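Local coordinates for uncharacterized protein (Thermus thermophilus HB8, PDB 6SCE) that probably acts as a CRISPR defence nuclease that cuts DNA when activated by cyclic oligoadenylate through CARF domains, at residues R424-E438 with G517-L529. Sequence-based numbering, arbitrary orientation.
Sequences RPEDLLALRGYRFEE and GGQARMGGHLVPL
Arg521 on strand 519-528 and Glu426 on helix 425-432 form a side-on salt bridge, in which one guanidinium satisfies several acceptors. Its NH2 gives Glu426 OE2 a nearly straight bond of 3.0 Å (170°), in the guanidinium plane and on the syn lone pair, whereas the bond from NE to Glu426 OE1, also 3.0 Å, is more bent and tilted from both planes. The remaining nitrogen, NH1, donates within its own strand to Gln519 OE1 and to the carbonyl O of Ala520. CD of Pro425 lies over one face of the group, 3.8 Å above its plane. A bend at chi2 (-80°) folds the Arg521 chain back along its own strand, which brings NH1 to its acceptors and lays the guanidinium beside Pro425. With an alanine here, Glu426 would probably lose its ion-pair partner on the strand, and the Gln519 amide would be freer to turn. Glu438 OE1 is reached by a water that also accepts from the backbone N of selenomethionine Met522.

After Gly433, whose positive phi closes the helix in a Schellman motif, the chain enters edge strand 434-438, which pairs antiparallel with 519-528 at the margin of a seven-stranded mixed sheet, consistent with the core of a PD-(D/E)XK-type nuclease domain. Arg435 and Val527 exchange both backbone bonds, as do Glu437 and His525. Leu529 N extends the pairing to Gly433 O.

On one face of the sheet, Leu526 CD2 touches Leu429 CD1 and Phe436 CD1, both at 3.8 Å, while Tyr434 OH is bonded to Glu256. The edge of the Phe436 ring approaches Met522 O, a buried carbonyl without a hydrogen-bonding partner. On the other face, Arg435 NE and NH2 both donate to Glu437 OE2, beside Val527.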
ATOM      1  N   ARG A 424      -4.153  18.268   3.346  1.00 38.57           N
ATOM      2  CA  ARG A 424      -2.799  18.835   3.262  1.00 43.00           C
ATOM      3  C   ARG A 424      -1.811  17.695   3.152  1.00 39.25           C
ATOM      4  O   ARG A 424      -1.893  16.726   3.939  1.00 35.96           O
ATOM      5  CB  ARG A 424      -2.477  19.670   4.495  1.00 45.15           C
ATOM      6  CG  ARG A 424      -3.504  20.733   4.831  1.00 51.57           C
ATOM      7  CD  ARG A 424      -3.211  21.392   6.173  1.00 61.37           C
ATOM      8  NE  ARG A 424      -4.434  21.908   6.790  1.00 71.67           N
ATOM      9  CZ  ARG A 424      -4.540  22.358   8.043  1.00 75.06           C
ATOM     10  NH1 ARG A 424      -3.486  22.390   8.854  1.00 79.24           N
ATOM     11  NH2 ARG A 424      -5.715  22.792   8.485  1.00 76.83           N
ATOM     12  N   PRO A 425      -0.859  17.799   2.214  1.00 37.35           N
ATOM     13  CA  PRO A 425       0.056  16.698   2.057  1.00 37.41           C
ATOM     14  C   PRO A 425       0.887  16.414   3.319  1.00 36.21           C
ATOM     15  O   PRO A 425       1.215  15.271   3.572  1.00 35.63           O
ATOM     16  CB  PRO A 425       0.953  17.113   0.874  1.00 39.09           C
ATOM     17  CG  PRO A 425       0.659  18.522   0.587  1.00 39.95           C
ATOM     18  CD  PRO A 425      -0.613  18.893   1.256  1.00 40.02           C
ATOM     19  N   GLU A 426       1.201  17.440   4.096  1.00 37.63           N
ATOM     20  CA  GLU A 426       1.975  17.247   5.299  1.00 39.95           C
ATOM     21  C   GLU A 426       1.173  16.477   6.376  1.00 39.38           C
ATOM     22  O   GLU A 426       1.769  15.764   7.177  1.00 35.90           O
ATOM     23  CB  GLU A 426       2.540  18.570   5.840  1.00 41.05           C
ATOM     24  CG  GLU A 426       1.522  19.641   6.186  1.00 43.11           C
ATOM     25  CD  GLU A 426       1.066  20.476   4.994  1.00 44.84           C
ATOM     26  OE1 GLU A 426       1.306  20.112   3.809  1.00 43.38           O
ATOM     27  OE2 GLU A 426       0.432  21.514   5.251  1.00 50.01           O
ATOM     28  N   ASP A 427      -0.160  16.611   6.374  1.00 36.27           N
ATOM     29  CA  ASP A 427      -1.010  15.882   7.323  1.00 35.96           C
ATOM     30  C   ASP A 427      -1.089  14.425   6.931  1.00 34.37           C
ATOM     31  O   ASP A 427      -0.919  13.550   7.770  1.00 35.18           O
ATOM     32  CB  ASP A 427      -2.411  16.498   7.437  1.00 38.49           C
ATOM     33  CG  ASP A 427      -2.399  17.839   8.156  1.00 43.47           C
ATOM     34  OD1 ASP A 427      -1.353  18.213   8.690  1.00 45.62           O
ATOM     35  OD2 ASP A 427      -3.423  18.537   8.179  1.00 46.71           O
ATOM     36  N   LEU A 428      -1.326  14.151   5.654  1.00 33.65           N
ATOM     37  CA  LEU A 428      -1.298  12.784   5.199  1.00 35.25           C
ATOM     38  C   LEU A 428       0.035  12.118   5.556  1.00 35.18           C
ATOM     39  O   LEU A 428       0.066  10.983   6.079  1.00 32.34           O
ATOM     40  CB  LEU A 428      -1.548  12.698   3.702  1.00 34.33           C
ATOM     41  CG  LEU A 428      -1.451  11.306   3.089  1.00 33.72           C
ATOM     42  CD1 LEU A 428      -2.458  10.361   3.736  1.00 31.78           C
ATOM     43  CD2 LEU A 428      -1.706  11.441   1.600  1.00 33.26           C
ATOM     44  N   LEU A 429       1.138  12.813   5.280  1.00 33.14           N
ATOM     45  CA  LEU A 429       2.454  12.259   5.548  1.00 32.85           C
ATOM     46  C   LEU A 429       2.700  11.975   7.048  1.00 30.79           C
ATOM     47  O   LEU A 429       3.326  10.962   7.381  1.00 31.22           O
ATOM     48  CB  LEU A 429       3.553  13.185   4.986  1.00 34.19           C
ATOM     49  CG  LEU A 429       3.808  13.091   3.486  1.00 35.43           C
ATOM     50  CD1 LEU A 429       4.578  14.321   3.021  1.00 37.25           C
ATOM     51  CD2 LEU A 429       4.565  11.830   3.107  1.00 36.80           C
ATOM     52  N   ALA A 430       2.210  12.857   7.917  1.00 30.98           N
ATOM     53  CA  ALA A 430       2.262  12.637   9.355  1.00 34.18           C
ATOM     54  C   ALA A 430       1.521  11.340   9.707  1.00 37.61           C
ATOM     55  O   ALA A 430       2.034  10.462  10.415  1.00 33.89           O
ATOM     56  CB  ALA A 430       1.655  13.822  10.076  1.00 34.87           C
ATOM     57  N   LEU A 431       0.326  11.185   9.145  1.00 38.06           N
ATOM     58  CA  LEU A 431      -0.475  10.000   9.431  1.00 38.29           C
ATOM     59  C   LEU A 431       0.265   8.751   9.024  1.00 33.82           C
ATOM     60  O   LEU A 431       0.188   7.714   9.677  1.00 36.86           O
ATOM     61  CB  LEU A 431      -1.837  10.099   8.729  1.00 35.21           C
ATOM     62  CG  LEU A 431      -2.787   8.924   8.878  1.00 36.88           C
ATOM     63  CD1 LEU A 431      -3.255   8.841  10.318  1.00 36.85           C
ATOM     64  CD2 LEU A 431      -3.962   9.161   7.933  1.00 37.89           C
ATOM     65  N   ARG A 432       0.997   8.862   7.932  1.00 34.08           N
ATOM     66  CA  ARG A 432       1.796   7.793   7.415  1.00 34.26           C
ATOM     67  C   ARG A 432       3.054   7.498   8.203  1.00 33.12           C
ATOM     68  O   ARG A 432       3.601   6.438   8.049  1.00 34.17           O
ATOM     69  CB  ARG A 432       2.227   8.130   6.005  1.00 34.10           C
ATOM     70  CG  ARG A 432       3.126   7.124   5.309  1.00 33.10           C
ATOM     71  CD  ARG A 432       2.462   5.760   5.192  1.00 32.77           C
ATOM     72  NE  ARG A 432       3.365   4.836   4.536  1.00 33.09           N
ATOM     73  CZ  ARG A 432       4.435   4.293   5.122  1.00 35.19           C
ATOM     74  NH1 ARG A 432       4.715   4.521   6.411  1.00 35.97           N
ATOM     75  NH2 ARG A 432       5.203   3.495   4.425  1.00 32.12           N
ATOM     76  N   GLY A 433       3.503   8.423   9.029  1.00 33.45           N
ATOM     77  CA  GLY A 433       4.745   8.219   9.782  1.00 35.35           C
ATOM     78  C   GLY A 433       5.910   9.118   9.414  1.00 37.29           C
ATOM     79  O   GLY A 433       7.063   8.782   9.704  1.00 37.15           O
ATOM     80  N   TYR A 434       5.644  10.254   8.775  1.00 35.75           N
ATOM     81  CA  TYR A 434       6.730  11.149   8.352  1.00 36.82           C
ATOM     82  C   TYR A 434       6.440  12.601   8.703  1.00 37.19           C
ATOM     83  O   TYR A 434       5.294  13.059   8.610  1.00 36.92           O
ATOM     84  CB  TYR A 434       6.945  11.052   6.849  1.00 36.20           C
ATOM     85  CG  TYR A 434       7.559   9.761   6.425  1.00 38.61           C
ATOM     86  CD1 TYR A 434       6.789   8.615   6.321  1.00 39.36           C
ATOM     87  CD2 TYR A 434       8.921   9.663   6.169  1.00 40.06           C
ATOM     88  CE1 TYR A 434       7.356   7.407   5.957  1.00 40.17           C
ATOM     89  CE2 TYR A 434       9.492   8.456   5.793  1.00 40.41           C
ATOM     90  CZ  TYR A 434       8.696   7.328   5.695  1.00 40.34           C
ATOM     91  OH  TYR A 434       9.220   6.113   5.320  1.00 43.10           O
ATOM     92  N   ARG A 435       7.467  13.332   9.118  1.00 35.87           N
ATOM     93  CA  ARG A 435       7.357  14.796   9.254  1.00 41.21           C
ATOM     94  C   ARG A 435       7.972  15.381   7.984  1.00 41.71           C
ATOM     95  O   ARG A 435       9.125  15.136   7.688  1.00 42.67           O
ATOM     96  CB  ARG A 435       8.084  15.333  10.497  1.00 43.89           C
ATOM     97  CG  ARG A 435       7.878  16.836  10.705  1.00 48.42           C
ATOM     98  CD  ARG A 435       8.541  17.383  11.981  1.00 50.11           C
ATOM     99  NE  ARG A 435       9.928  16.914  12.105  1.00 52.31           N
ATOM    100  CZ  ARG A 435      10.355  15.939  12.906  1.00 53.72           C
ATOM    101  NH1 ARG A 435       9.528  15.284  13.718  1.00 58.53           N
ATOM    102  NH2 ARG A 435      11.639  15.619  12.905  1.00 57.31           N
ATOM    103  N   PHE A 436       7.179  16.096   7.200  1.00 37.95           N
ATOM    104  CA  PHE A 436       7.690  16.709   5.996  1.00 40.09           C
ATOM    105  C   PHE A 436       8.374  18.018   6.398  1.00 41.67           C
ATOM    106  O   PHE A 436       7.698  18.946   6.779  1.00 42.58           O
ATOM    107  CB  PHE A 436       6.538  16.989   5.036  1.00 39.92           C
ATOM    108  CG  PHE A 436       6.952  17.692   3.774  1.00 39.87           C
ATOM    109  CD1 PHE A 436       8.148  17.400   3.150  1.00 40.94           C
ATOM    110  CD2 PHE A 436       6.121  18.633   3.196  1.00 44.77           C
ATOM    111  CE1 PHE A 436       8.520  18.051   1.991  1.00 42.69           C
ATOM    112  CE2 PHE A 436       6.490  19.279   2.026  1.00 43.65           C
ATOM    113  CZ  PHE A 436       7.682  18.982   1.432  1.00 39.66           C
ATOM    114  N   GLU A 437       9.705  18.063   6.340  1.00 44.62           N
ATOM    115  CA  GLU A 437      10.454  19.294   6.670  1.00 48.24           C
ATOM    116  C   GLU A 437      10.748  20.067   5.389  1.00 42.64           C
ATOM    117  O   GLU A 437      11.596  19.679   4.592  1.00 41.83           O
ATOM    118  CB  GLU A 437      11.730  18.975   7.447  1.00 51.10           C
ATOM    119  CG  GLU A 437      11.426  18.570   8.884  1.00 55.66           C
ATOM    120  CD  GLU A 437      12.665  18.253   9.713  1.00 60.62           C
ATOM    121  OE1 GLU A 437      13.800  18.463   9.223  1.00 63.90           O
ATOM    122  OE2 GLU A 437      12.493  17.795  10.865  1.00 60.63           O
ATOM    123  N   GLU A 438       9.971  21.122   5.180  1.00 48.26           N
ATOM    124  CA  GLU A 438      10.049  21.921   3.977  1.00 51.38           C
ATOM    125  C   GLU A 438      11.324  22.767   3.984  1.00 53.65           C
ATOM    126  O   GLU A 438      11.692  23.346   5.011  1.00 46.00           O
ATOM    127  CB  GLU A 438       8.839  22.844   3.872  1.00 51.38           C
ATOM    128  CG  GLU A 438       7.557  22.157   3.444  1.00 53.49           C
ATOM    129  CD  GLU A 438       6.357  23.059   3.602  1.00 54.99           C
ATOM    130  OE1 GLU A 438       5.789  23.490   2.590  1.00 62.51           O
ATOM    131  OE2 GLU A 438       5.995  23.363   4.750  1.00 68.53           O
ATOM    132  N   GLY A 517      -8.969  22.628  -5.736  1.00 52.89           N
ATOM    133  CA  GLY A 517      -8.905  22.158  -4.354  1.00 60.48           C
ATOM    134  C   GLY A 517      -7.675  21.324  -3.980  1.00 60.85           C
ATOM    135  O   GLY A 517      -7.632  20.737  -2.892  1.00 63.71           O
ATOM    136  N   GLY A 518      -6.680  21.266  -4.868  1.00 52.38           N
ATOM    137  CA  GLY A 518      -5.438  20.529  -4.599  1.00 52.50           C
ATOM    138  C   GLY A 518      -4.432  21.417  -3.879  1.00 51.07           C
ATOM    139  O   GLY A 518      -4.522  22.647  -3.926  1.00 46.68           O
ATOM    140  N   GLN A 519      -3.472  20.792  -3.213  1.00 49.00           N
ATOM    141  CA  GLN A 519      -2.447  21.518  -2.470  1.00 52.09           C
ATOM    142  C   GLN A 519      -1.055  21.128  -2.991  1.00 53.37           C
ATOM    143  O   GLN A 519      -0.740  19.937  -3.069  1.00 55.34           O
ATOM    144  CB  GLN A 519      -2.565  21.195  -0.983  1.00 53.50           C
ATOM    145  CG  GLN A 519      -3.707  21.912  -0.287  1.00 57.58           C
ATOM    146  CD  GLN A 519      -3.264  23.219   0.364  1.00 66.88           C
ATOM    147  OE1 GLN A 519      -2.570  24.038  -0.255  1.00 68.00           O
ATOM    148  NE2 GLN A 519      -3.646  23.410   1.634  1.00 65.76           N
ATOM    149  N   ALA A 520      -0.244  22.130  -3.342  1.00 46.10           N
ATOM    150  CA  ALA A 520       1.148  21.918  -3.789  1.00 45.62           C
ATOM    151  C   ALA A 520       2.147  22.535  -2.820  1.00 44.30           C
ATOM    152  O   ALA A 520       1.857  23.534  -2.159  1.00 45.27           O
ATOM    153  CB  ALA A 520       1.354  22.470  -5.190  1.00 47.34           C
ATOM    154  N   ARG A 521       3.310  21.898  -2.721  1.00 42.61           N
ATOM    155  CA  ARG A 521       4.380  22.322  -1.850  1.00 40.92           C
ATOM    156  C   ARG A 521       5.705  22.178  -2.574  1.00 40.82           C
ATOM    157  O   ARG A 521       5.862  21.336  -3.476  1.00 37.97           O
ATOM    158  CB  ARG A 521       4.464  21.458  -0.591  1.00 42.78           C
ATOM    159  CG  ARG A 521       3.193  21.369   0.231  1.00 44.06           C
ATOM    160  CD  ARG A 521       2.994  22.590   1.117  1.00 48.14           C
ATOM    161  NE  ARG A 521       1.833  22.407   1.976  1.00 48.44           N
ATOM    162  CZ  ARG A 521       0.589  22.761   1.659  1.00 49.99           C
ATOM    163  NH1 ARG A 521       0.310  23.356   0.501  1.00 52.74           N
ATOM    164  NH2 ARG A 521      -0.391  22.536   2.526  1.00 49.81           N
HETATM  165  N   MSE A 522       6.681  22.965  -2.126  1.00 39.73           N
HETATM  166  CA  MSE A 522       8.044  22.828  -2.634  1.00 41.45           C
HETATM  167  C   MSE A 522       8.686  21.667  -1.908  1.00 43.92           C
HETATM  168  O   MSE A 522       7.999  20.900  -1.221  1.00 42.42           O
HETATM  169  CB  MSE A 522       8.732  24.191  -2.490  1.00 39.62           C
HETATM  170  CG  MSE A 522       8.147  25.115  -3.533  1.00 42.21           C
HETATM  171 SE   MSE A 522       9.414  26.639  -3.788  1.00 48.17          SE
HETATM  172  CE  MSE A 522      10.674  25.597  -4.852  1.00 42.49           C
ATOM    173  N   GLY A 523       9.995  21.519  -2.079  1.00 39.16           N
ATOM    174  CA  GLY A 523      10.733  20.371  -1.624  1.00 38.93           C
ATOM    175  C   GLY A 523      11.148  20.356  -0.177  1.00 38.36           C
ATOM    176  O   GLY A 523      10.903  21.295   0.586  1.00 43.57           O
ATOM    177  N   GLY A 524      11.765  19.254   0.201  1.00 41.27           N
ATOM    178  CA  GLY A 524      12.259  19.115   1.549  1.00 42.26           C
ATOM    179  C   GLY A 524      12.563  17.677   1.900  1.00 42.07           C
ATOM    180  O   GLY A 524      12.835  16.845   1.034  1.00 46.38           O
ATOM    181  N   HIS A 525      12.513  17.396   3.196  1.00 41.77           N
ATOM    182  CA  HIS A 525      12.959  16.138   3.723  1.00 43.66           C
ATOM    183  C   HIS A 525      11.773  15.401   4.328  1.00 40.30           C
ATOM    184  O   HIS A 525      11.012  15.986   5.089  1.00 41.06           O
ATOM    185  CB  HIS A 525      14.050  16.390   4.767  1.00 47.74           C
ATOM    186  CG  HIS A 525      15.345  16.825   4.156  1.00 53.06           C
ATOM    187  ND1 HIS A 525      15.598  18.137   3.813  1.00 54.57           N
ATOM    188  CD2 HIS A 525      16.429  16.115   3.761  1.00 57.26           C
ATOM    189  CE1 HIS A 525      16.799  18.220   3.266  1.00 57.39           C
ATOM    190  NE2 HIS A 525      17.325  17.009   3.225  1.00 57.36           N
ATOM    191  N   LEU A 526      11.628  14.136   3.968  1.00 39.54           N
ATOM    192  CA  LEU A 526      10.640  13.266   4.603  1.00 42.26           C
ATOM    193  C   LEU A 526      11.337  12.580   5.770  1.00 42.55           C
ATOM    194  O   LEU A 526      12.095  11.632   5.581  1.00 49.16           O
ATOM    195  CB  LEU A 526      10.116  12.243   3.613  1.00 41.45           C
ATOM    196  CG  LEU A 526       9.566  12.823   2.304  1.00 41.73           C
ATOM    197  CD1 LEU A 526       9.268  11.719   1.300  1.00 43.09           C
ATOM    198  CD2 LEU A 526       8.329  13.629   2.580  1.00 43.46           C
ATOM    199  N   VAL A 527      11.097  13.077   6.969  1.00 39.25           N
ATOM    200  CA  VAL A 527      11.774  12.561   8.146  1.00 45.25           C
ATOM    201  C   VAL A 527      10.890  11.556   8.896  1.00 45.12           C
ATOM    202  O   VAL A 527       9.846  11.939   9.422  1.00 44.30           O
ATOM    203  CB  VAL A 527      12.149  13.695   9.102  1.00 44.68           C
ATOM    204  CG1 VAL A 527      12.870  13.134  10.328  1.00 47.53           C
ATOM    205  CG2 VAL A 527      13.014  14.728   8.362  1.00 47.33           C
ATOM    206  N   PRO A 528      11.318  10.284   8.964  1.00 42.97           N
ATOM    207  CA  PRO A 528      10.530   9.322   9.737  1.00 45.22           C
ATOM    208  C   PRO A 528      10.339   9.804  11.165  1.00 47.71           C
ATOM    209  O   PRO A 528      11.247  10.402  11.746  1.00 48.28           O
ATOM    210  CB  PRO A 528      11.378   8.038   9.692  1.00 48.77           C
ATOM    211  CG  PRO A 528      12.243   8.189   8.492  1.00 49.05           C
ATOM    212  CD  PRO A 528      12.533   9.667   8.400  1.00 45.26           C
ATOM    213  N   LEU A 529       9.150   9.593  11.720  1.00 41.34           N
ATOM    214  CA  LEU A 529       8.876  10.055  13.068  1.00 41.87           C
ATOM    215  C   LEU A 529       9.536   9.118  14.085  1.00 41.29           C
ATOM    216  O   LEU A 529       9.805   7.960  13.730  1.00 41.93           O
ATOM    217  CB  LEU A 529       7.370  10.127  13.294  1.00 41.01           C
ATOM    218  CG  LEU A 529       6.688  11.242  12.507  1.00 40.55           C
ATOM    219  CD1 LEU A 529       5.184  11.102  12.581  1.00 38.44           C
ATOM    220  CD2 LEU A 529       7.115  12.608  13.041  1.00 41.50           C
TER
HETATM  221  O   HOH W   1       6.169  24.685   0.113  1.00 55.12           O